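Local coordinates for molybdopterin biosynthesis moeA protein (Pyrococcus horikoshii, PDB 1WU2) that probably takes part in molybdenum cofactor biosynthesis as a MoeA-family protein, acting on molybdopterin in the step that inserts the metal, at residues E34-V39 with Q164-L169. Sequence-based numbering, arbitrary orientation.
Sequences EAVGRV and QDVAML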
loop_
_atom_site.group_PDB
_atom_site.type_symbol
_atom_site.label_atom_id
_atom_site.label_comp_id
_atom_site.label_asym_id
_atom_site.label_seq_id
_atom_site.Cartn_x
_atom_site.Cartn_y
_atom_site.Cartn_z
ATOM N N GLU A 34 -5.752 -8.802 -13.957
ATOM C CA GLU A 34 -5.223 -9.405 -12.732
ATOM C C GLU A 34 -3.750 -9.035 -12.466
ATOM O O GLU A 34 -3.057 -9.726 -11.720
ATOM C CB GLU A 34 -5.368 -10.932 -12.815
ATOM C CG GLU A 34 -6.735 -11.403 -13.295
ATOM C CD GLU A 34 -6.914 -12.911 -13.202
ATOM O OE1 GLU A 34 -6.123 -13.646 -13.839
ATOM O OE2 GLU A 34 -7.851 -13.358 -12.497
ATOM N N ALA A 35 -3.288 -7.933 -13.054
ATOM C CA ALA A 35 -1.867 -7.564 -13.024
ATOM C C ALA A 35 -1.469 -6.658 -11.855
ATOM O O ALA A 35 -0.294 -6.586 -11.518
ATOM C CB ALA A 35 -1.466 -6.907 -14.345
ATOM N N VAL A 36 -2.431 -5.966 -11.248
ATOM C CA VAL A 36 -2.131 -5.020 -10.168
ATOM C C VAL A 36 -1.590 -5.750 -8.929
ATOM O O VAL A 36 -2.175 -6.731 -8.476
ATOM C CB VAL A 36 -3.375 -4.188 -9.773
ATOM C CG1 VAL A 36 -3.092 -3.328 -8.539
ATOM C CG2 VAL A 36 -3.828 -3.306 -10.938
ATOM N N GLY A 37 -0.468 -5.262 -8.397
ATOM C CA GLY A 37 0.172 -5.855 -7.232
ATOM C C GLY A 37 1.253 -6.865 -7.580
ATOM O O GLY A 37 1.999 -7.312 -6.708
ATOM N N ARG A 38 1.344 -7.225 -8.857
ATOM C CA ARG A 38 2.333 -8.188 -9.328
ATOM C C ARG A 38 3.662 -7.517 -9.650
ATOM O O ARG A 38 3.727 -6.308 -9.860
ATOM C CB ARG A 38 1.807 -8.926 -10.556
ATOM C CG ARG A 38 0.700 -9.904 -10.229
ATOM C CD ARG A 38 1.208 -11.201 -9.618
ATOM N NE ARG A 38 0.357 -12.328 -9.987
ATOM C CZ ARG A 38 0.782 -13.553 -10.268
ATOM N NH1 ARG A 38 2.073 -13.862 -10.233
ATOM N NH2 ARG A 38 -0.107 -14.485 -10.587
ATOM N N VAL A 39 4.715 -8.323 -9.700
ATOM C CA VAL A 39 6.074 -7.832 -9.888
ATOM C C VAL A 39 6.589 -8.210 -11.268
ATOM O O VAL A 39 6.661 -9.387 -11.598
ATOM C CB VAL A 39 7.022 -8.416 -8.827
ATOM C CG1 VAL A 39 8.417 -7.788 -8.941
ATOM C CG2 VAL A 39 6.440 -8.215 -7.436
ATOM N N GLN A 164 -2.021 2.792 -13.278
ATOM C CA GLN A 164 -1.397 3.597 -14.332
ATOM C C GLN A 164 -0.340 2.811 -15.118
ATOM O O GLN A 164 -0.171 3.030 -16.325
ATOM C CB GLN A 164 -0.811 4.916 -13.778
ATOM C CG GLN A 164 0.342 4.783 -12.760
ATOM C CD GLN A 164 -0.092 5.069 -11.326
ATOM O OE1 GLN A 164 -0.943 4.366 -10.781
ATOM N NE2 GLN A 164 0.497 6.097 -10.711
ATOM N N ASP A 165 0.356 1.897 -14.444
ATOM C CA ASP A 165 1.313 1.008 -15.108
ATOM C C ASP A 165 0.594 0.040 -16.050
ATOM O O ASP A 165 1.072 -0.234 -17.148
ATOM C CB ASP A 165 2.128 0.200 -14.088
ATOM C CG ASP A 165 2.866 1.076 -13.082
ATOM O OD1 ASP A 165 3.121 2.261 -13.376
ATOM O OD2 ASP A 165 3.241 0.657 -11.966
ATOM N N VAL A 166 -0.557 -0.470 -15.612
ATOM C CA VAL A 166 -1.328 -1.443 -16.389
ATOM C C VAL A 166 -1.919 -0.772 -17.634
ATOM O O VAL A 166 -2.096 -1.414 -18.670
ATOM C CB VAL A 166 -2.440 -2.101 -15.524
ATOM C CG1 VAL A 166 -3.285 -3.068 -16.338
ATOM C CG2 VAL A 166 -1.823 -2.845 -14.344
ATOM N N ALA A 167 -2.193 0.523 -17.524
ATOM C CA ALA A 167 -2.710 1.320 -18.628
ATOM C C ALA A 167 -1.636 1.542 -19.688
ATOM O O ALA A 167 -1.930 1.533 -20.882
ATOM C CB ALA A 167 -3.217 2.654 -18.109
HETATM N N MSE A 168 -0.398 1.749 -19.241
HETATM C CA MSE A 168 0.745 1.907 -20.140
HETATM C C MSE A 168 0.996 0.609 -20.883
HETATM O O MSE A 168 1.433 0.629 -22.030
HETATM C CB MSE A 168 2.005 2.307 -19.365
HETATM C CG MSE A 168 3.276 2.399 -20.213
HETATM SE SE MSE A 168 3.158 3.749 -21.612
HETATM C CE MSE A 168 3.766 5.300 -20.555
ATOM N N LEU A 169 0.723 -0.512 -20.216
ATOM C CA LEU A 169 0.867 -1.830 -20.817
ATOM C C LEU A 169 -0.143 -2.009 -21.947
ATOM O O LEU A 169 0.191 -2.557 -22.993
ATOM C CB LEU A 169 0.697 -2.929 -19.763
ATOM C CG LEU A 169 1.871 -3.123 -18.798
ATOM C CD1 LEU A 169 1.500 -4.082 -17.676
ATOM C CD2 LEU A 169 3.099 -3.630 -19.530
#
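Ala35 and Val36 meet Val166 through methyl groups alone, so no ring, amide, carboxylate or guanidinium presents a face or an edge to the opposite segment. The flat groups of Glu34, Arg38, Gln164 and Asp165 take no part in the contact. Both cross-contacts converge on one branch of Val166, its CG2, which lies 4.1 Å from Ala35 CB. The same methyl approaches Val36 CG2 at 4.0 Å. Seen from Val166 CG2, the two partners are about 86° apart, which means that this methyl is met from two distinct directions. The first torsion of Val166 (chi1 178°) puts CG1 anti to the backbone N and leaves CG2 beside that N, turned to the loop. Val36 and Val166 cross at about a right angle, meeting by methyl ends rather than lying alongside.

The loop owes its shape to a type II beta turn from Ala35 to Arg38, closed by Arg38 N to Ala35 O at 3.2 Å. Gly37 holds the third position at phi 93°, with backbone angles that leave no room for a side chain beside the carbonyl O of Val36. In the N-terminal region of MoeA, this turn between strands 27-31 and 44-45 packs against helix 163-171; the near ends of 34-39 and 164-169 lie 125 residues apart in sequence, and the intervening residues include the six-stranded sheet of strands 60-63 to 128-131.

No hydrogen bond crosses the contact, and the buried area is a modest 107 Å² in all, both sides summed. Backbone bonds from Gly37 and Arg38 to Leu161 tie the turn to the chain just before the helix. Val166 also packs on Leu32 and on Ile214 of the second subunit, while Ala35 also touches Val177 of strand 176-180.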